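Local coordinates for conserved hypothetical protein (PDB 1Y81), which is of unknown function but has a Rossmann-like CoA-binding domain and holds coenzyme A in the crystal, at residues A18-S23 with I73-P78. Numbering follows the deposited sequence.
With COA (coenzyme A), chain C.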
loop_
_atom_site.group_PDB
_atom_site.type_symbol
_atom_site.label_atom_id
_atom_site.label_comp_id
_atom_site.label_asym_id
_atom_site.label_seq_id
_atom_site.Cartn_x
_atom_site.Cartn_y
_atom_site.Cartn_z
ATOM N N ALA A 18 1.625 -0.047 5.495
ATOM C CA ALA A 18 0.222 -0.258 5.065
ATOM C C ALA A 18 0.184 -0.905 3.676
ATOM O O ALA A 18 1.009 -0.586 2.818
ATOM C CB ALA A 18 -0.555 1.012 5.064
ATOM N N LEU A 19 -0.779 -1.798 3.464
ATOM C CA LEU A 19 -0.840 -2.555 2.203
ATOM C C LEU A 19 -2.193 -2.370 1.516
ATOM O O LEU A 19 -3.192 -3.034 1.875
ATOM C CB LEU A 19 -0.535 -4.049 2.449
ATOM C CG LEU A 19 -0.541 -4.947 1.205
ATOM C CD1 LEU A 19 0.506 -4.461 0.137
ATOM C CD2 LEU A 19 -0.329 -6.430 1.585
ATOM N N VAL A 20 -2.216 -1.476 0.527
ATOM C CA VAL A 20 -3.432 -1.138 -0.209
ATOM C C VAL A 20 -3.647 -2.237 -1.267
ATOM O O VAL A 20 -2.805 -2.427 -2.135
ATOM C CB VAL A 20 -3.347 0.263 -0.882
ATOM C CG1 VAL A 20 -4.557 0.495 -1.838
ATOM C CG2 VAL A 20 -3.262 1.391 0.181
ATOM N N GLY A 21 -4.778 -2.949 -1.163
ATOM C CA GLY A 21 -5.031 -4.119 -1.998
ATOM C C GLY A 21 -4.715 -5.436 -1.319
ATOM O O GLY A 21 -4.771 -6.494 -1.962
ATOM N N ALA A 22 -4.394 -5.393 -0.016
ATOM C CA ALA A 22 -4.262 -6.622 0.776
ATOM C C ALA A 22 -5.518 -7.451 0.570
ATOM O O ALA A 22 -6.581 -6.903 0.452
ATOM C CB ALA A 22 -4.112 -6.302 2.262
ATOM N N SER A 23 -5.369 -8.776 0.514
ATOM C CA SER A 23 -6.487 -9.643 0.187
ATOM C C SER A 23 -6.433 -10.920 1.004
ATOM O O SER A 23 -5.363 -11.310 1.468
ATOM C CB SER A 23 -6.442 -10.006 -1.298
ATOM O OG SER A 23 -7.511 -10.871 -1.607
ATOM N N ILE A 73 3.287 3.347 2.386
ATOM C CA ILE A 73 2.073 2.694 1.887
ATOM C C ILE A 73 2.430 1.953 0.604
ATOM O O ILE A 73 2.897 2.580 -0.363
ATOM C CB ILE A 73 0.923 3.693 1.663
ATOM C CG1 ILE A 73 0.571 4.388 2.993
ATOM C CG2 ILE A 73 -0.324 2.966 1.134
ATOM C CD1 ILE A 73 -0.454 5.463 2.859
ATOM N N VAL A 74 2.247 0.623 0.619
ATOM C CA VAL A 74 2.521 -0.240 -0.541
ATOM C C VAL A 74 1.202 -0.474 -1.337
ATOM O O VAL A 74 0.178 -0.857 -0.761
ATOM C CB VAL A 74 3.218 -1.603 -0.118
ATOM C CG1 VAL A 74 3.367 -2.583 -1.317
ATOM C CG2 VAL A 74 4.601 -1.356 0.544
ATOM N N PHE A 75 1.240 -0.227 -2.653
ATOM C CA PHE A 75 0.051 -0.343 -3.509
ATOM C C PHE A 75 0.122 -1.591 -4.382
ATOM O O PHE A 75 1.094 -1.775 -5.138
ATOM C CB PHE A 75 -0.083 0.863 -4.444
ATOM C CG PHE A 75 -0.438 2.152 -3.751
ATOM C CD1 PHE A 75 -1.683 2.742 -3.967
ATOM C CD2 PHE A 75 0.478 2.774 -2.886
ATOM C CE1 PHE A 75 -2.015 3.949 -3.324
ATOM C CE2 PHE A 75 0.145 3.971 -2.231
ATOM C CZ PHE A 75 -1.086 4.553 -2.462
ATOM N N VAL A 76 -0.893 -2.443 -4.277
ATOM C CA VAL A 76 -1.025 -3.585 -5.180
ATOM C C VAL A 76 -2.466 -3.634 -5.792
ATOM O O VAL A 76 -3.138 -4.689 -5.829
ATOM C CB VAL A 76 -0.556 -4.894 -4.483
ATOM C CG1 VAL A 76 -1.525 -5.309 -3.385
ATOM C CG2 VAL A 76 -0.331 -6.034 -5.498
ATOM N N VAL A 77 -2.923 -2.467 -6.268
ATOM C CA VAL A 77 -4.224 -2.299 -6.915
ATOM C C VAL A 77 -4.006 -1.727 -8.336
ATOM O O VAL A 77 -2.943 -1.145 -8.592
ATOM C CB VAL A 77 -5.166 -1.332 -6.111
ATOM C CG1 VAL A 77 -5.502 -1.923 -4.768
ATOM C CG2 VAL A 77 -4.522 0.072 -5.911
ATOM N N PRO A 78 -5.004 -1.892 -9.240
ATOM C CA PRO A 78 -4.887 -1.297 -10.597
ATOM C C PRO A 78 -4.661 0.223 -10.526
ATOM O O PRO A 78 -5.131 0.871 -9.590
ATOM C CB PRO A 78 -6.237 -1.612 -11.235
ATOM C CG PRO A 78 -6.761 -2.784 -10.496
ATOM C CD PRO A 78 -6.280 -2.621 -9.080
HETATM N N1A COA C . -8.624 0.146 -1.614
HETATM C C2A COA C . -8.041 -1.028 -1.207
HETATM N N3A COA C . -8.136 -2.153 -1.988
HETATM C C4A COA C . -8.844 -2.114 -3.148
HETATM C C5A COA C . -9.451 -0.940 -3.585
HETATM C C6A COA C . -9.339 0.205 -2.808
HETATM N N6A COA C . -9.914 1.333 -3.195
HETATM N N7A COA C . -10.051 -1.198 -4.774
HETATM C C8A COA C . -9.827 -2.499 -5.088
HETATM N N9A COA C . -9.089 -3.070 -4.088
HETATM C C1B COA C . -8.636 -4.473 -3.965
HETATM C C2B COA C . -9.423 -5.437 -4.853
HETATM O O2B COA C . -10.798 -5.628 -4.435
HETATM C C3B COA C . -8.495 -6.653 -4.740
HETATM O O3B COA C . -8.708 -7.406 -3.561
HETATM P P3B COA C . -9.789 -8.622 -3.522
HETATM O O7A COA C . -10.631 -8.525 -2.285
HETATM O O8A COA C . -8.993 -9.879 -3.539
HETATM O O9A COA C . -10.728 -8.449 -4.676
HETATM C C4B COA C . -7.086 -6.053 -4.634
HETATM O O4B COA C . -7.269 -4.674 -4.277
HETATM C C5B COA C . -6.274 -6.174 -5.939
HETATM O O5B COA C . -7.019 -5.560 -6.970
HETATM P P1A COA C . -7.374 -6.351 -8.327
HETATM O O1A COA C . -8.340 -5.536 -9.152
HETATM O O2A COA C . -7.838 -7.752 -7.993
HETATM O O3A COA C . -5.929 -6.334 -9.036
HETATM P P2A COA C . -5.022 -7.625 -9.334
HETATM O O4A COA C . -5.697 -8.498 -10.360
HETATM O O5A COA C . -4.614 -8.405 -8.138
HETATM O O6A COA C . -3.706 -6.965 -9.956
HETATM C CBP COA C . -1.951 -5.331 -10.143
HETATM C CCP COA C . -2.881 -6.110 -9.186
HETATM C CDP COA C . -1.091 -4.400 -9.278
HETATM C CEP COA C . -2.788 -4.468 -11.084
HETATM C CAP COA C . -1.092 -6.303 -10.984
HETATM O OAP COA C . -0.323 -5.592 -11.939
HETATM C C9P COA C . -0.199 -7.028 -10.016
HETATM O O9P COA C . -0.630 -8.248 -9.501
HETATM N N8P COA C . 0.938 -6.407 -9.673
HETATM C C7P COA C . 1.895 -6.879 -8.682
HETATM C C6P COA C . 2.812 -7.938 -9.165
HETATM C C5P COA C . 3.781 -8.243 -8.058
HETATM O O5P COA C . 3.617 -7.847 -6.880
HETATM N N4P COA C . 4.773 -8.974 -8.495
HETATM C C3P COA C . 5.877 -9.452 -7.728
HETATM C C2P COA C . 7.192 -9.029 -8.384
HETATM S S1P COA C . 7.368 -7.214 -8.367
#
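Ile-73 meets Val-20 through its CG2 methyl, which sits 3.5 Å from Val-20 CG2, tight for two carbons; its CG1 branch, beside the backbone N, is the one that meets Ala-18 CB. Helix 79-91 covers this face of the sheet, touching Ile-73 through Ala-89 and Val-20 through Val-85. Val-74 binds strand 18-20 with both backbone groups: its N donates to Ala-18 O (2.8 Å) and its O accepts Val-20 N in a more bent bond (152° at the hydrogen). On the face under helix 29-39, Leu-19, its CG anti to the backbone N (chi1 -179°), extends CD1 to 3.7 Å from Val-74 CG1. Phe-75 returns to the Val-20 side, where Val-20 CB lies over its ring, displaced toward the rim. The two strands are the neighbouring parallel strands 16-20 and 72-75 of a Rossmann-like sheet in 2-1-3-4-5 order, and coenzyme A binds at their C-terminal ends. There Val-76 N completes the last parallel bridge by donating to Val-20 O (2.9 Å), while its CG1 lies against the carbonyl oxygens of Val-20 and Gly-21 and its CG2 faces the pantetheine part of the ligand. Gly-21, in the type II turn from Leu-19 to Ala-22, has a positive phi of 98°, and because it has no side chain Val-77 CG1 can come within 3.6 Å of its CA. That methyl also touches the ribose oxygen O4B of coenzyme A, at 3.3 Å. Pro-78, N-cap of helix 79-91, sets its ring against the pyrophosphate; farther along the ligand, Ser-23 OG donates to the 3'-phosphate oxygen O8A at 2.6 Å.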